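Local structure of putative N-acetylneuraminate lyase ([Ruminococcus] gnavus ATCC 29149, 6RB7) at residues I94-V99 with V109-A114. The protein belongs to the dihydrodipicolinate synthetase family, whose members are built on a beta/alpha-barrel. Numbering follows the deposited sequence.
Sequences IVLENV and VIAHVA
Leu96 of helix 89-103 meets Val109 and Ala111 of strand 108-112 with both branches of its fork, a small example of how a helix packs on a beta-sheet through a few aliphatic groups. With CG anti to the backbone N (chi1 -177°) and chi2 at 64°, the two methyls are turned to different partners. CD1 of Leu96 meets CG1 of Val109 at 4.0 Å. CD2 of Leu96 lies 4.0 Å from CB of Ala111, and CD1 of Leu96 is 4.2 Å from that same methyl. Ala111 thus sits against both arms of the leucine; consistent with its short side chain, the CA atoms of Leu96 and Ala111 are 7.5 Å apart. Val109, whose side chain crosses that of Leu96 obliquely, turns CG2 to Val99, nearly one turn farther along the helix, where CG1 of Val99 stands at a looser 4.5 Å. All four residues are buried. Leu96 and Ala111 also touch Ala128 of helix 118-130, and Val99 packs on Val60 and Thr64 of helix 57-70. Helix and strand run antiparallel, at 174°, as expected for the returning half of a beta-alpha-beta crossover: strand 74-77, helix 89-103 and strand 108-112 form one such unit of the TIM barrel.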
loop_
_atom_site.group_PDB
_atom_site.type_symbol
_atom_site.label_atom_id
_atom_site.label_comp_id
_atom_site.label_asym_id
_atom_site.label_seq_id
_atom_site.Cartn_x
_atom_site.Cartn_y
_atom_site.Cartn_z
ATOM N N ILE A 94 -23.004 -26.013 13.420
ATOM C CA ILE A 94 -22.893 -27.464 13.137
ATOM C C ILE A 94 -21.423 -27.895 13.245
ATOM O O ILE A 94 -21.125 -28.915 13.883
ATOM C CB ILE A 94 -23.537 -27.811 11.799
ATOM C CG1 ILE A 94 -25.062 -27.577 11.910
ATOM C CG2 ILE A 94 -23.191 -29.247 11.411
ATOM C CD1 ILE A 94 -25.761 -27.604 10.605
ATOM N N VAL A 95 -20.497 -27.106 12.695
ATOM C CA VAL A 95 -19.080 -27.485 12.805
ATOM C C VAL A 95 -18.694 -27.598 14.282
ATOM O O VAL A 95 -18.100 -28.609 14.698
ATOM C CB VAL A 95 -18.168 -26.482 12.060
ATOM C CG1 VAL A 95 -16.725 -26.722 12.388
ATOM C CG2 VAL A 95 -18.427 -26.525 10.557
ATOM N N LEU A 96 -18.964 -26.560 15.071
ATOM C CA LEU A 96 -18.450 -26.528 16.451
ATOM C C LEU A 96 -19.133 -27.639 17.291
ATOM O O LEU A 96 -18.444 -28.267 18.083
ATOM C CB LEU A 96 -18.633 -25.154 17.069
ATOM C CG LEU A 96 -18.057 -25.012 18.465
ATOM C CD1 LEU A 96 -16.518 -25.189 18.452
ATOM C CD2 LEU A 96 -18.422 -23.653 19.029
ATOM N N GLU A 97 -20.417 -27.859 17.079
ATOM C CA GLU A 97 -21.123 -28.948 17.801
ATOM C C GLU A 97 -20.432 -30.279 17.540
ATOM O O GLU A 97 -20.264 -31.046 18.490
ATOM C CB GLU A 97 -22.586 -28.974 17.370
ATOM C CG GLU A 97 -23.354 -27.829 17.947
ATOM C CD GLU A 97 -24.739 -27.605 17.349
ATOM O OE1 GLU A 97 -25.149 -28.385 16.477
ATOM O OE2 GLU A 97 -25.387 -26.604 17.718
ATOM N N ASN A 98 -20.061 -30.562 16.298
ATOM C CA ASN A 98 -19.442 -31.851 15.923
ATOM C C ASN A 98 -18.001 -31.936 16.407
ATOM O O ASN A 98 -17.573 -33.020 16.777
ATOM C CB ASN A 98 -19.666 -32.128 14.456
ATOM C CG ASN A 98 -21.105 -32.574 14.224
ATOM O OD1 ASN A 98 -21.438 -33.722 14.556
ATOM N ND2 ASN A 98 -21.954 -31.675 13.726
ATOM N N VAL A 99 -17.268 -30.833 16.481
ATOM C CA VAL A 99 -15.941 -30.858 17.147
ATOM C C VAL A 99 -16.108 -31.251 18.608
ATOM O O VAL A 99 -15.401 -32.141 19.119
ATOM C CB VAL A 99 -15.230 -29.491 17.000
ATOM C CG1 VAL A 99 -13.984 -29.462 17.890
ATOM C CG2 VAL A 99 -14.911 -29.239 15.531
ATOM N N VAL A 109 -9.958 -25.771 22.649
ATOM C CA VAL A 109 -10.817 -25.373 21.518
ATOM C C VAL A 109 -10.953 -23.862 21.530
ATOM O O VAL A 109 -11.485 -23.301 22.525
ATOM C CB VAL A 109 -12.177 -26.082 21.503
ATOM C CG1 VAL A 109 -13.034 -25.566 20.358
ATOM C CG2 VAL A 109 -11.991 -27.584 21.413
ATOM N N ILE A 110 -10.497 -23.221 20.453
ATOM C CA ILE A 110 -10.693 -21.778 20.243
ATOM C C ILE A 110 -11.674 -21.653 19.086
ATOM O O ILE A 110 -11.381 -22.160 17.987
ATOM C CB ILE A 110 -9.365 -21.082 19.916
ATOM C CG1 ILE A 110 -8.296 -21.298 20.983
ATOM C CG2 ILE A 110 -9.625 -19.602 19.636
ATOM C CD1 ILE A 110 -6.928 -20.779 20.595
ATOM N N ALA A 111 -12.833 -21.061 19.331
ATOM C CA ALA A 111 -13.887 -20.888 18.305
ATOM C C ALA A 111 -13.862 -19.449 17.787
ATOM O O ALA A 111 -14.135 -18.526 18.526
ATOM C CB ALA A 111 -15.235 -21.226 18.860
ATOM N N HIS A 112 -13.441 -19.279 16.541
ATOM C CA HIS A 112 -13.530 -17.986 15.844
ATOM C C HIS A 112 -14.990 -17.711 15.539
ATOM O O HIS A 112 -15.618 -18.538 14.845
ATOM C CB HIS A 112 -12.667 -18.000 14.590
ATOM C CG HIS A 112 -12.773 -16.682 13.877
ATOM N ND1 HIS A 112 -13.486 -16.549 12.708
ATOM C CD2 HIS A 112 -12.346 -15.450 14.230
ATOM C CE1 HIS A 112 -13.414 -15.271 12.333
ATOM N NE2 HIS A 112 -12.767 -14.555 13.285
ATOM N N VAL A 113 -15.530 -16.601 16.070
ATOM C CA VAL A 113 -16.985 -16.333 15.992
ATOM C C VAL A 113 -17.290 -15.054 15.234
ATOM O O VAL A 113 -18.478 -14.736 15.091
ATOM C CB VAL A 113 -17.584 -16.312 17.402
ATOM C CG1 VAL A 113 -17.511 -17.685 18.057
ATOM C CG2 VAL A 113 -17.021 -15.200 18.267
ATOM N N ALA A 114 -16.302 -14.356 14.698
ATOM C CA ALA A 114 -16.565 -13.084 13.993
ATOM C C ALA A 114 -17.307 -13.385 12.690
ATOM O O ALA A 114 -16.891 -14.272 11.882
ATOM C CB ALA A 114 -15.286 -12.330 13.742
#